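Local coordinates for VP1 (Polyomavirus HPyV7, PDB 4PCH), which probably serves as the major structural protein of the viral capsid, assembling as jelly-roll pentamers and thought to mediate attachment to host cells, at residues G126-E138 with G150-V164. Numbering follows the deposited sequence. Where two conformers were deposited one is given.
Sequences GPLDVIGINPDPE and GNSDVASLQALRKQV
Val130 and Lys162 form an antiparallel hydrogen-bonded pair: Val130 N to Lys162 O spans 2.8 Å, and the return bond, Lys162 N to Val130 O, is longer at 3.2 Å. Val164 N to Leu128 O and Gly132 N to Leu160 O, the latter 2.8 Å and nearly straight (179° at the hydrogen), extend the ladder both ways. Beyond it the partner changes from the strand to residues before the Ser156–Ala159 type I turn, with Asn134 N on Ser152 O at 2.9 Å. Water links Gly132 O to Ser152 N.

Apolar contacts lie on both faces. Val130 CG1 meets Val164 CG2 at 3.6 Å. On the other face Ile131 CG2, anti to the backbone N of Ile131, reaches Ala159 CB, also at 3.6 Å, while CG1 and CD1 run alongside Arg161; CG1 sits 3.7 Å above the guanidinium plane, toward its rim. Ile133 CD1 lies 4.3 Å from Ala159 CB.

In the conformer given, Arg161 NH1 donates to Ser156 O, 2° out of the guanidinium plane, and NE is salt-bridged to Asp177.

Strand 129-132 is central in a small three-stranded sheet apart from the jelly-roll strands: Asp129 and Ile131 also make backbone bonds with Asp177 and Val175. Backbone bonds thus set the register, apolar contacts flank it, and Asp153 O accepts from Ser42 of a neighbouring subunit.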
# COMPACT_ATOMS: atom_id res chain seq x y z
N GLY B 126 -22.10 -21.86 -13.32
CA GLY B 126 -23.48 -21.71 -12.84
C GLY B 126 -23.47 -20.55 -11.87
O GLY B 126 -22.44 -19.90 -11.69
N PRO B 127 -24.62 -20.26 -11.25
CA PRO B 127 -24.67 -19.08 -10.37
C PRO B 127 -23.80 -19.20 -9.14
O PRO B 127 -23.54 -20.29 -8.66
CB PRO B 127 -26.15 -18.98 -9.96
CG PRO B 127 -26.86 -20.06 -10.65
CD PRO B 127 -25.93 -20.88 -11.48
N LEU B 128 -23.39 -18.04 -8.63
CA LEU B 128 -22.58 -17.92 -7.44
C LEU B 128 -23.27 -18.45 -6.19
O LEU B 128 -24.39 -18.03 -5.89
CB LEU B 128 -22.25 -16.44 -7.25
CG LEU B 128 -21.40 -16.08 -6.02
CD1 LEU B 128 -19.97 -16.54 -6.19
CD2 LEU B 128 -21.39 -14.59 -5.69
N ASP B 129 -22.61 -19.35 -5.47
CA ASP B 129 -23.11 -19.81 -4.16
C ASP B 129 -22.78 -18.74 -3.11
O ASP B 129 -21.59 -18.29 -3.01
CB ASP B 129 -22.43 -21.12 -3.77
CG ASP B 129 -22.72 -22.25 -4.74
OD1 ASP B 129 -23.93 -22.59 -4.95
OD2 ASP B 129 -21.74 -22.83 -5.28
N VAL B 130 -23.79 -18.37 -2.31
CA VAL B 130 -23.62 -17.35 -1.26
C VAL B 130 -24.19 -17.83 0.07
O VAL B 130 -25.03 -18.74 0.14
CB VAL B 130 -24.31 -15.99 -1.61
CG1 VAL B 130 -23.47 -15.23 -2.61
CG2 VAL B 130 -25.72 -16.20 -2.14
N ILE B 131 -23.70 -17.21 1.14
CA ILE B 131 -24.19 -17.44 2.48
C ILE B 131 -24.91 -16.17 2.95
O ILE B 131 -24.40 -15.04 2.76
CB ILE B 131 -23.06 -17.78 3.47
CG1 ILE B 131 -22.18 -18.91 2.95
CG2 ILE B 131 -23.64 -18.13 4.82
CD1 ILE B 131 -20.98 -19.16 3.83
N GLY B 132 -26.09 -16.35 3.50
CA GLY B 132 -26.87 -15.22 4.05
C GLY B 132 -26.45 -14.92 5.47
O GLY B 132 -26.46 -15.82 6.30
N ILE B 133 -26.03 -13.68 5.74
CA ILE B 133 -25.62 -13.30 7.08
C ILE B 133 -26.23 -11.95 7.41
O ILE B 133 -26.06 -11.01 6.64
CB ILE B 133 -24.08 -13.12 7.21
CG1 ILE B 133 -23.38 -14.43 6.87
CG2 ILE B 133 -23.73 -12.64 8.61
CD1 ILE B 133 -23.50 -15.48 7.93
N ASN B 134 -26.96 -11.89 8.51
CA ASN B 134 -27.40 -10.59 9.03
C ASN B 134 -26.41 -10.24 10.16
O ASN B 134 -26.36 -10.97 11.14
CB ASN B 134 -28.82 -10.65 9.55
CG ASN B 134 -29.34 -9.27 9.97
OD1 ASN B 134 -28.57 -8.43 10.42
ND2 ASN B 134 -30.64 -9.03 9.79
N PRO B 135 -25.64 -9.13 10.00
CA PRO B 135 -24.65 -8.78 11.02
C PRO B 135 -25.26 -8.44 12.36
O PRO B 135 -24.57 -8.51 13.39
CB PRO B 135 -23.90 -7.58 10.41
CG PRO B 135 -24.88 -6.97 9.48
CD PRO B 135 -25.62 -8.16 8.89
N ASP B 136 -26.55 -8.11 12.39
CA ASP B 136 -27.23 -7.89 13.65
C ASP B 136 -28.69 -8.31 13.50
O ASP B 136 -29.55 -7.48 13.16
CB ASP B 136 -27.13 -6.44 14.09
CG ASP B 136 -27.70 -6.22 15.50
OD1 ASP B 136 -28.49 -7.04 16.00
OD2 ASP B 136 -27.37 -5.20 16.13
N PRO B 137 -28.96 -9.60 13.69
CA PRO B 137 -30.28 -10.19 13.41
C PRO B 137 -31.42 -9.53 14.19
O PRO B 137 -32.55 -9.51 13.70
CB PRO B 137 -30.10 -11.65 13.85
CG PRO B 137 -28.63 -11.91 13.75
CD PRO B 137 -28.01 -10.62 14.18
N GLU B 138 -31.13 -8.99 15.37
CA GLU B 138 -32.16 -8.33 16.20
C GLU B 138 -32.51 -6.91 15.77
O GLU B 138 -33.61 -6.47 16.04
CB GLU B 138 -31.72 -8.30 17.65
CG GLU B 138 -31.50 -9.68 18.28
CD GLU B 138 -32.74 -10.23 18.97
OE1 GLU B 138 -32.60 -11.18 19.77
OE2 GLU B 138 -33.86 -9.73 18.71
N GLY B 150 -31.94 -14.41 6.35
CA GLY B 150 -32.22 -15.21 7.53
C GLY B 150 -31.57 -14.60 8.76
O GLY B 150 -31.24 -13.42 8.77
N ASN B 151 -31.38 -15.42 9.80
CA ASN B 151 -31.14 -14.88 11.13
C ASN B 151 -29.79 -15.21 11.74
O ASN B 151 -29.61 -15.03 12.95
CB ASN B 151 -32.22 -15.36 12.09
CG ASN B 151 -33.60 -14.90 11.68
OD1 ASN B 151 -33.78 -13.78 11.20
ND2 ASN B 151 -34.58 -15.76 11.89
N SER B 152 -28.85 -15.70 10.92
CA SER B 152 -27.52 -16.00 11.44
C SER B 152 -26.57 -14.85 11.23
O SER B 152 -26.50 -14.27 10.12
CB SER B 152 -26.92 -17.23 10.77
OG SER B 152 -25.75 -17.59 11.51
N ASP B 153 -25.81 -14.53 12.28
CA ASP B 153 -24.71 -13.55 12.18
C ASP B 153 -23.34 -14.22 11.99
O ASP B 153 -22.32 -13.54 11.90
CB ASP B 153 -24.69 -12.62 13.42
CG ASP B 153 -24.26 -13.32 14.69
OD1 ASP B 153 -24.50 -14.53 14.82
OD2 ASP B 153 -23.72 -12.67 15.58
N VAL B 154 -23.33 -15.55 11.89
CA VAL B 154 -22.09 -16.28 11.66
C VAL B 154 -22.31 -17.28 10.54
O VAL B 154 -23.44 -17.77 10.33
CB VAL B 154 -21.57 -17.02 12.91
CG1 VAL B 154 -21.09 -16.00 13.94
CG2 VAL B 154 -22.62 -17.93 13.50
N ALA B 155 -21.21 -17.64 9.91
CA ALA B 155 -21.21 -18.54 8.76
C ALA B 155 -21.18 -20.00 9.18
O ALA B 155 -20.32 -20.79 8.74
CB ALA B 155 -20.04 -18.19 7.86
N SER B 156 -22.16 -20.36 10.01
CA SER B 156 -22.33 -21.70 10.52
C SER B 156 -22.90 -22.64 9.45
O SER B 156 -23.33 -22.19 8.39
CB SER B 156 -23.27 -21.69 11.71
OG SER B 156 -24.56 -21.32 11.29
N LEU B 157 -22.91 -23.93 9.79
CA LEU B 157 -23.50 -24.93 8.92
C LEU B 157 -24.97 -24.64 8.67
O LEU B 157 -25.50 -25.02 7.63
CB LEU B 157 -23.35 -26.32 9.54
CG LEU B 157 -21.94 -26.92 9.62
CD1 LEU B 157 -21.96 -28.21 10.41
CD2 LEU B 157 -21.37 -27.15 8.22
N GLN B 158 -25.62 -23.98 9.63
CA GLN B 158 -27.03 -23.62 9.58
C GLN B 158 -27.39 -22.31 8.87
O GLN B 158 -28.57 -22.05 8.63
CB GLN B 158 -27.56 -23.50 11.02
CG GLN B 158 -27.64 -24.81 11.79
CD GLN B 158 -26.31 -25.25 12.38
OE1 GLN B 158 -25.43 -24.44 12.66
NE2 GLN B 158 -26.17 -26.55 12.57
N ALA B 159 -26.40 -21.45 8.59
CA ALA B 159 -26.68 -20.17 7.94
C ALA B 159 -27.31 -20.44 6.58
O ALA B 159 -26.92 -21.40 5.90
CB ALA B 159 -25.40 -19.37 7.76
N LEU B 160 -28.26 -19.61 6.18
CA LEU B 160 -28.97 -19.80 4.91
C LEU B 160 -28.00 -19.78 3.73
O LEU B 160 -27.12 -18.91 3.64
CB LEU B 160 -30.00 -18.69 4.75
CG LEU B 160 -30.90 -18.61 3.53
CD1 LEU B 160 -31.67 -19.90 3.34
CD2 LEU B 160 -31.84 -17.40 3.71
N ARG B 161 -28.19 -20.72 2.81
CA ARG B 161 -27.40 -20.78 1.59
C ARG B 161 -28.32 -20.68 0.39
O ARG B 161 -29.40 -21.27 0.38
CB ARG B 161 -26.58 -22.05 1.55
CG ARG B 161 -25.37 -21.89 2.43
CD ARG B 161 -24.64 -23.18 2.65
NE ARG B 161 -23.26 -22.89 3.04
CZ ARG B 161 -22.89 -22.64 4.29
NH1 ARG B 161 -23.79 -22.62 5.27
NH2 ARG B 161 -21.61 -22.40 4.56
N LYS B 162 -27.89 -19.90 -0.59
CA LYS B 162 -28.64 -19.68 -1.83
C LYS B 162 -27.65 -19.42 -2.94
O LYS B 162 -26.44 -19.25 -2.71
CB LYS B 162 -29.59 -18.48 -1.73
CG LYS B 162 -30.82 -18.65 -0.86
CD LYS B 162 -31.96 -17.77 -1.36
CE LYS B 162 -33.21 -18.09 -0.57
NZ LYS B 162 -34.31 -17.12 -0.83
N GLN B 163 -28.16 -19.42 -4.17
CA GLN B 163 -27.35 -18.97 -5.32
C GLN B 163 -27.85 -17.65 -5.86
O GLN B 163 -29.04 -17.38 -5.83
CB GLN B 163 -27.37 -20.04 -6.42
CG GLN B 163 -26.95 -21.40 -5.95
CD GLN B 163 -26.78 -22.38 -7.11
OE1 GLN B 163 -25.69 -22.89 -7.36
NE2 GLN B 163 -27.85 -22.61 -7.84
N VAL B 164 -26.94 -16.84 -6.39
CA VAL B 164 -27.30 -15.50 -6.86
C VAL B 164 -27.89 -15.61 -8.27
O VAL B 164 -27.15 -15.60 -9.26
CB VAL B 164 -26.12 -14.51 -6.80
CG1 VAL B 164 -26.62 -13.12 -7.19
CG2 VAL B 164 -25.54 -14.46 -5.41
O HOH W 1 -24.40 -15.60 -10.01
O HOH W 2 -25.69 -22.67 -2.59
O HOH W 3 -28.59 -16.57 7.88
O HOH W 4 -32.50 -10.96 8.66
O HOH W 5 -24.16 -9.84 15.81